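Local coordinates for arabinogalactan endo-1,4-beta-galactosidase (Ignisphaera aggregans, PDB 7OSK), which is a hyperthermostable endo-beta-1,4-galactanase of glycoside hydrolase family 53, whose catalytic domain, the part in this chain, probably cleaves bonds within galactan chains, at residues G53-E58 against W90-V95; R94-P99 against S138-D143. All blocks are in the same frame, centred on the assembly; numbering follows the deposited sequence.

Contact 1: G53-E58 against W90-V95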
loop_
_atom_site.group_PDB
_atom_site.type_symbol
_atom_site.label_atom_id
_atom_site.label_comp_id
_atom_site.label_asym_id
_atom_site.label_seq_id
_atom_site.Cartn_x
_atom_site.Cartn_y
_atom_site.Cartn_z
ATOM N N GLY A 53 4.523 -3.525 -8.129
ATOM C CA GLY A 53 5.046 -3.473 -6.776
ATOM C C GLY A 53 4.311 -4.359 -5.793
ATOM O O GLY A 53 3.302 -4.980 -6.127
ATOM N N VAL A 54 4.846 -4.423 -4.577
ATOM C CA VAL A 54 4.201 -5.104 -3.463
ATOM C C VAL A 54 4.377 -4.268 -2.204
ATOM O O VAL A 54 5.315 -3.474 -2.111
ATOM C CB VAL A 54 4.785 -6.514 -3.222
ATOM C CG1 VAL A 54 4.519 -7.422 -4.411
ATOM C CG2 VAL A 54 6.278 -6.434 -2.926
ATOM N N ASP A 55 3.476 -4.443 -1.242
ATOM C CA ASP A 55 3.620 -3.806 0.061
ATOM C C ASP A 55 4.293 -4.778 1.024
ATOM O O ASP A 55 3.703 -5.785 1.412
ATOM C CB ASP A 55 2.263 -3.363 0.609
ATOM C CG ASP A 55 2.390 -2.481 1.840
ATOM O OD1 ASP A 55 2.783 -2.998 2.907
ATOM O OD2 ASP A 55 2.091 -1.273 1.749
ATOM N N ALA A 56 5.530 -4.468 1.402
ATOM C CA ALA A 56 6.319 -5.337 2.270
ATOM C C ALA A 56 6.523 -4.702 3.641
ATOM O O ALA A 56 7.589 -4.832 4.241
ATOM C CB ALA A 56 7.664 -5.642 1.622
ATOM N N SER A 57 5.493 -4.024 4.136
ATOM C CA SER A 57 5.588 -3.290 5.394
ATOM C C SER A 57 5.845 -4.205 6.592
ATOM O O SER A 57 6.470 -3.796 7.568
ATOM C CB SER A 57 4.310 -2.484 5.630
ATOM O OG SER A 57 4.027 -1.643 4.525
ATOM N N GLU A 58 5.368 -5.443 6.511
ATOM C CA GLU A 58 5.471 -6.372 7.631
ATOM C C GLU A 58 6.780 -7.158 7.597
ATOM O O GLU A 58 7.189 -7.739 8.603
ATOM C CB GLU A 58 4.290 -7.348 7.635
ATOM C CG GLU A 58 2.918 -6.692 7.553
ATOM C CD GLU A 58 2.551 -6.238 6.152
ATOM O OE1 GLU A 58 2.978 -6.887 5.174
ATOM O OE2 GLU A 58 1.834 -5.223 6.029
ATOM N N TRP A 90 8.883 -2.298 -7.605
ATOM C CA TRP A 90 8.547 -1.252 -6.643
ATOM C C TRP A 90 8.228 -1.828 -5.270
ATOM O O TRP A 90 7.728 -2.948 -5.154
ATOM C CB TRP A 90 7.357 -0.428 -7.137
ATOM C CG TRP A 90 7.731 0.679 -8.064
ATOM C CD1 TRP A 90 8.088 0.567 -9.374
ATOM C CD2 TRP A 90 7.772 2.077 -7.754
ATOM N NE1 TRP A 90 8.356 1.809 -9.900
ATOM C CE2 TRP A 90 8.168 2.752 -8.925
ATOM C CE3 TRP A 90 7.515 2.821 -6.600
ATOM C CZ2 TRP A 90 8.314 4.138 -8.974
ATOM C CZ3 TRP A 90 7.660 4.198 -6.650
ATOM C CH2 TRP A 90 8.055 4.841 -7.830
ATOM N N ILE A 91 8.521 -1.041 -4.238
ATOM C CA ILE A 91 8.256 -1.414 -2.855
ATOM C C ILE A 91 7.421 -0.331 -2.182
ATOM O O ILE A 91 7.759 0.853 -2.240
ATOM C CB ILE A 91 9.567 -1.620 -2.057
ATOM C CG1 ILE A 91 10.460 -2.665 -2.736
ATOM C CG2 ILE A 91 9.266 -2.027 -0.619
ATOM C CD1 ILE A 91 9.858 -4.061 -2.801
ATOM N N ARG A 92 6.330 -0.744 -1.544
ATOM C CA ARG A 92 5.470 0.176 -0.807
ATOM C C ARG A 92 5.560 -0.110 0.686
ATOM O O ARG A 92 5.430 -1.253 1.115
ATOM C CB ARG A 92 4.023 0.064 -1.287
ATOM C CG ARG A 92 3.047 0.992 -0.582
ATOM C CD ARG A 92 1.664 0.900 -1.211
ATOM N NE ARG A 92 0.695 1.793 -0.571
ATOM C CZ ARG A 92 -0.153 1.431 0.389
ATOM N NH1 ARG A 92 -0.168 0.185 0.846
ATOM N NH2 ARG A 92 -0.992 2.320 0.897
ATOM N N LEU A 93 5.794 0.940 1.469
ATOM C CA LEU A 93 5.935 0.811 2.916
ATOM C C LEU A 93 5.109 1.863 3.639
ATOM O O LEU A 93 5.181 3.048 3.314
ATOM C CB LEU A 93 7.404 0.941 3.329
ATOM C CG LEU A 93 8.385 -0.102 2.790
ATOM C CD1 LEU A 93 9.809 0.316 3.102
ATOM C CD2 LEU A 93 8.087 -1.477 3.369
ATOM N N ARG A 94 4.324 1.426 4.619
ATOM C CA ARG A 94 3.600 2.351 5.481
ATOM C C ARG A 94 4.502 2.779 6.629
ATOM O O ARG A 94 5.410 2.045 7.017
ATOM C CB ARG A 94 2.313 1.717 6.017
ATOM C CG ARG A 94 2.524 0.452 6.829
ATOM C CD ARG A 94 1.221 -0.038 7.443
ATOM N NE ARG A 94 1.380 -1.333 8.101
ATOM C CZ ARG A 94 1.300 -2.509 7.483
ATOM N NH1 ARG A 94 1.065 -2.568 6.178
ATOM N NH2 ARG A 94 1.459 -3.630 8.171
ATOM N N VAL A 95 4.250 3.970 7.164
ATOM C CA VAL A 95 5.033 4.499 8.275
ATOM C C VAL A 95 4.116 5.099 9.337
ATOM O O VAL A 95 3.391 6.061 9.077
ATOM C CB VAL A 95 6.045 5.574 7.799
ATOM C CG1 VAL A 95 6.775 6.197 8.984
ATOM C CG2 VAL A 95 7.044 4.975 6.822
HETATM O O HOH W 1 0.524 -0.521 4.197
#
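Strand 53-55 runs parallel to strand 90-95, their axes 4.7 Å apart at closest approach and inclined by 23°, and Val54 pairs with Ile91 and Asp55 with Arg92. These are the first two neighbours in the eight-stranded (beta/alpha)8 barrel, the TIM-barrel fold of the family 53 catalytic domain. The ladder runs from Val54 N to Trp90 O, from Arg92 N to Val54 O (3.0 Å) and from Ala56 N to Arg92 O. Val54 and Ile91 point to the outer side, where Val54 CG2 meets Ile91 CD1 and helix 114-126 packs against Ile91 and Leu93.

Asp55 and Arg92 face the barrel interior and carry opposite charges. The Arg92 chain is extended from CG to NE, with CG anti to the backbone N (chi1 -180°), which takes NH1 to within 2.8 Å of Asp55 OD2. This salt bridge is bent and weak as a hydrogen bond, the carboxylate and guanidinium planes being steeply turned against each other. Arg92 NH1 also pairs with Glu292, and NH2 bonds Gln187, so its guanidinium meets side chains from strands 51-55, 185-188 and 287-293.

Beyond the strand, Asp55 OD1 accepts a hydrogen bond from the backbone N of Ser57 at 3.1 Å, an Asx turn, with the Ser57 hydroxyl beside Arg94. Ser57 OG accepts a nearly straight hydrogen bond from Arg94 N at 3.1 Å, while Ser57 CB lies over one face of the guanidinium, 3.3 Å from Arg94 NH1. A water donates to Asp55 OD2 and accepts from Arg94 NH1 in the guanidinium plane. Glu58, its chain bent at chi2, meets the same guanidinium end-on: Glu58 OE2 takes Arg94 NH1 nearly along its C-O axis at 2.8 Å and Arg94 NH2 on its anti lone pair at 2.7 Å.

Contact 2: R94-P99 against S138-D143; sequences RVWNDP and SDWWAD
Trp96 meets two tryptophans of the facing loop, Trp140 over its face and Trp141 at its edge, while Arg94 CD lies over the opposite face. Against Trp140 it offers the face of its six-membered ring to the edge of the partner's five-membered ring, the planes at 55° and the centroids 4.4 Å apart. Toward Trp141 the roles reverse: the Trp96 edge is directed at the indole face in a steeper T-shaped pair (73°), with Trp96 CZ2 coming to 3.6 Å from Trp141 CD2. With CG anti to the carbonyl carbon, the Trp96 indole lays its face against Trp140 CA and C. Segment 94-99 runs from the C-terminal end of strand 90-95 into the loop beyond it, and 138-143 lies in the loop after strand 130-135, both at the C-terminal rim of the TIM barrel. The six-membered ring of Trp141 continues to Arg94, whose guanidinium has Trp141 CH2 over one face, 3.3 Å from Arg94 NH2, with the two planes 37° apart. Asn97 N bonds Ser138 O at 3.1 Å, and Asp98 N makes a weak, bent bond to Asp139 OD1. The OD2 atoms of both aspartates pair with Lys151, which probably offsets their like charges.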
loop_
_atom_site.group_PDB
_atom_site.type_symbol
_atom_site.label_atom_id
_atom_site.label_comp_id
_atom_site.label_asym_id
_atom_site.label_seq_id
_atom_site.Cartn_x
_atom_site.Cartn_y
_atom_site.Cartn_z
ATOM N N ARG A 94 4.324 1.426 4.619
ATOM C CA ARG A 94 3.600 2.351 5.481
ATOM C C ARG A 94 4.502 2.779 6.629
ATOM O O ARG A 94 5.410 2.045 7.017
ATOM C CB ARG A 94 2.313 1.717 6.017
ATOM C CG ARG A 94 2.524 0.452 6.829
ATOM C CD ARG A 94 1.221 -0.038 7.443
ATOM N NE ARG A 94 1.380 -1.333 8.101
ATOM C CZ ARG A 94 1.300 -2.509 7.483
ATOM N NH1 ARG A 94 1.065 -2.568 6.178
ATOM N NH2 ARG A 94 1.459 -3.630 8.171
ATOM N N VAL A 95 4.250 3.970 7.164
ATOM C CA VAL A 95 5.033 4.499 8.275
ATOM C C VAL A 95 4.116 5.099 9.337
ATOM O O VAL A 95 3.391 6.061 9.077
ATOM C CB VAL A 95 6.045 5.574 7.799
ATOM C CG1 VAL A 95 6.775 6.197 8.984
ATOM C CG2 VAL A 95 7.044 4.975 6.822
ATOM N N TRP A 96 4.156 4.514 10.530
ATOM C CA TRP A 96 3.439 5.044 11.683
ATOM C C TRP A 96 4.394 5.893 12.510
ATOM O O TRP A 96 5.585 5.595 12.594
ATOM C CB TRP A 96 2.852 3.911 12.527
ATOM C CG TRP A 96 1.771 3.135 11.827
ATOM C CD1 TRP A 96 0.783 3.640 11.031
ATOM C CD2 TRP A 96 1.575 1.717 11.855
ATOM N NE1 TRP A 96 -0.016 2.625 10.565
ATOM C CE2 TRP A 96 0.449 1.435 11.059
ATOM C CE3 TRP A 96 2.242 0.660 12.477
ATOM C CZ2 TRP A 96 -0.024 0.140 10.866
ATOM C CZ3 TRP A 96 1.768 -0.629 12.286
ATOM C CH2 TRP A 96 0.649 -0.876 11.486
ATOM N N ASN A 97 3.872 6.957 13.113
ATOM C CA ASN A 97 4.706 7.901 13.844
ATOM C C ASN A 97 5.329 7.275 15.084
ATOM O O ASN A 97 6.544 7.342 15.278
ATOM C CB ASN A 97 3.890 9.133 14.237
ATOM C CG ASN A 97 3.408 9.921 13.033
ATOM O OD1 ASN A 97 3.145 9.359 11.969
ATOM N ND2 ASN A 97 3.295 11.233 13.194
ATOM N N ASP A 98 4.491 6.666 15.916
ATOM C CA ASP A 98 4.945 6.038 17.151
ATOM C C ASP A 98 4.054 4.853 17.510
ATOM O O ASP A 98 3.173 4.973 18.362
ATOM C CB ASP A 98 4.958 7.054 18.295
ATOM C CG ASP A 98 5.453 6.461 19.598
ATOM O OD1 ASP A 98 6.339 5.584 19.556
ATOM O OD2 ASP A 98 4.956 6.872 20.666
ATOM N N PRO A 99 4.277 3.702 16.855
ATOM C CA PRO A 99 3.486 2.490 17.098
ATOM C C PRO A 99 3.888 1.757 18.382
ATOM O O PRO A 99 3.987 0.529 18.405
ATOM C CB PRO A 99 3.771 1.644 15.852
ATOM C CG PRO A 99 5.137 2.045 15.439
ATOM C CD PRO A 99 5.252 3.509 15.766
ATOM N N SER A 138 -0.630 8.539 11.698
ATOM C CA SER A 138 -1.279 7.950 12.859
ATOM C C SER A 138 -0.244 7.072 13.547
ATOM O O SER A 138 0.767 6.722 12.938
ATOM C CB SER A 138 -2.507 7.137 12.447
ATOM O OG SER A 138 -3.105 6.506 13.566
ATOM N N ASP A 139 -0.477 6.720 14.808
ATOM C CA ASP A 139 0.454 5.851 15.523
ATOM C C ASP A 139 0.208 4.393 15.161
ATOM O O ASP A 139 1.042 3.533 15.432
ATOM C CB ASP A 139 0.338 6.041 17.039
ATOM C CG ASP A 139 1.092 7.263 17.539
ATOM O OD1 ASP A 139 2.076 7.676 16.890
ATOM O OD2 ASP A 139 0.704 7.810 18.592
ATOM N N TRP A 140 -0.938 4.109 14.551
ATOM C CA TRP A 140 -1.232 2.752 14.113
ATOM C C TRP A 140 -2.150 2.767 12.889
ATOM O O TRP A 140 -2.180 3.757 12.159
ATOM C CB TRP A 140 -1.856 1.953 15.263
ATOM C CG TRP A 140 -1.470 0.493 15.286
ATOM C CD1 TRP A 140 -0.264 -0.049 14.939
ATOM C CD2 TRP A 140 -2.304 -0.606 15.676
ATOM N NE1 TRP A 140 -0.296 -1.415 15.089
ATOM C CE2 TRP A 140 -1.537 -1.782 15.540
ATOM C CE3 TRP A 140 -3.623 -0.711 16.125
ATOM C CZ2 TRP A 140 -2.046 -3.044 15.836
ATOM C CZ3 TRP A 140 -4.128 -1.965 16.416
ATOM C CH2 TRP A 140 -3.342 -3.114 16.271
ATOM N N TRP A 141 -2.883 1.675 12.668
ATOM C CA TRP A 141 -3.702 1.507 11.463
ATOM C C TRP A 141 -4.603 2.704 11.181
ATOM O O TRP A 141 -5.244 3.241 12.086
ATOM C CB TRP A 141 -4.575 0.256 11.572
ATOM C CG TRP A 141 -3.812 -1.014 11.751
ATOM C CD1 TRP A 141 -3.631 -1.699 12.912
ATOM C CD2 TRP A 141 -3.127 -1.758 10.737
ATOM N NE1 TRP A 141 -2.877 -2.824 12.690
ATOM C CE2 TRP A 141 -2.555 -2.885 11.359
ATOM C CE3 TRP A 141 -2.947 -1.586 9.361
ATOM C CZ2 TRP A 141 -1.813 -3.830 10.658
ATOM C CZ3 TRP A 141 -2.209 -2.526 8.667
ATOM C CH2 TRP A 141 -1.651 -3.633 9.317
ATOM N N ALA A 142 -4.644 3.108 9.914
ATOM C CA ALA A 142 -5.526 4.179 9.474
ATOM C C ALA A 142 -6.233 3.798 8.177
ATOM O O ALA A 142 -5.614 3.292 7.240
ATOM C CB ALA A 142 -4.748 5.472 9.294
ATOM N N ASP A 143 -7.540 4.032 8.147
ATOM C CA ASP A 143 -8.358 3.792 6.966
ATOM C C ASP A 143 -9.608 4.663 7.108
ATOM O O ASP A 143 -9.708 5.425 8.068
ATOM C CB ASP A 143 -8.688 2.304 6.837
ATOM C CG ASP A 143 -9.406 1.760 8.047
ATOM O OD1 ASP A 143 -10.594 2.094 8.235
ATOM O OD2 ASP A 143 -8.780 0.990 8.805
#

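Overall arrangement
Strand 90-95 serves both contacts: contact 1 uses its length inside the barrel wall, contact 2 its C-terminal end and the loop beyond. Almost every touching residue of contact 1 is buried, close to the centre of the chain, and its chemistry is a backbone ladder with charges paired around two arginines. Contact 2, farther out and only partly buried, joins the strand end and its loop to the loop after strand 130-135, relying chiefly on indole packing. Arg94 belongs to both: Ser57 CB and Trp141 CH2 lie over opposite faces of its guanidinium, so the charge network of contact 1 adjoins the aromatic cluster of contact 2.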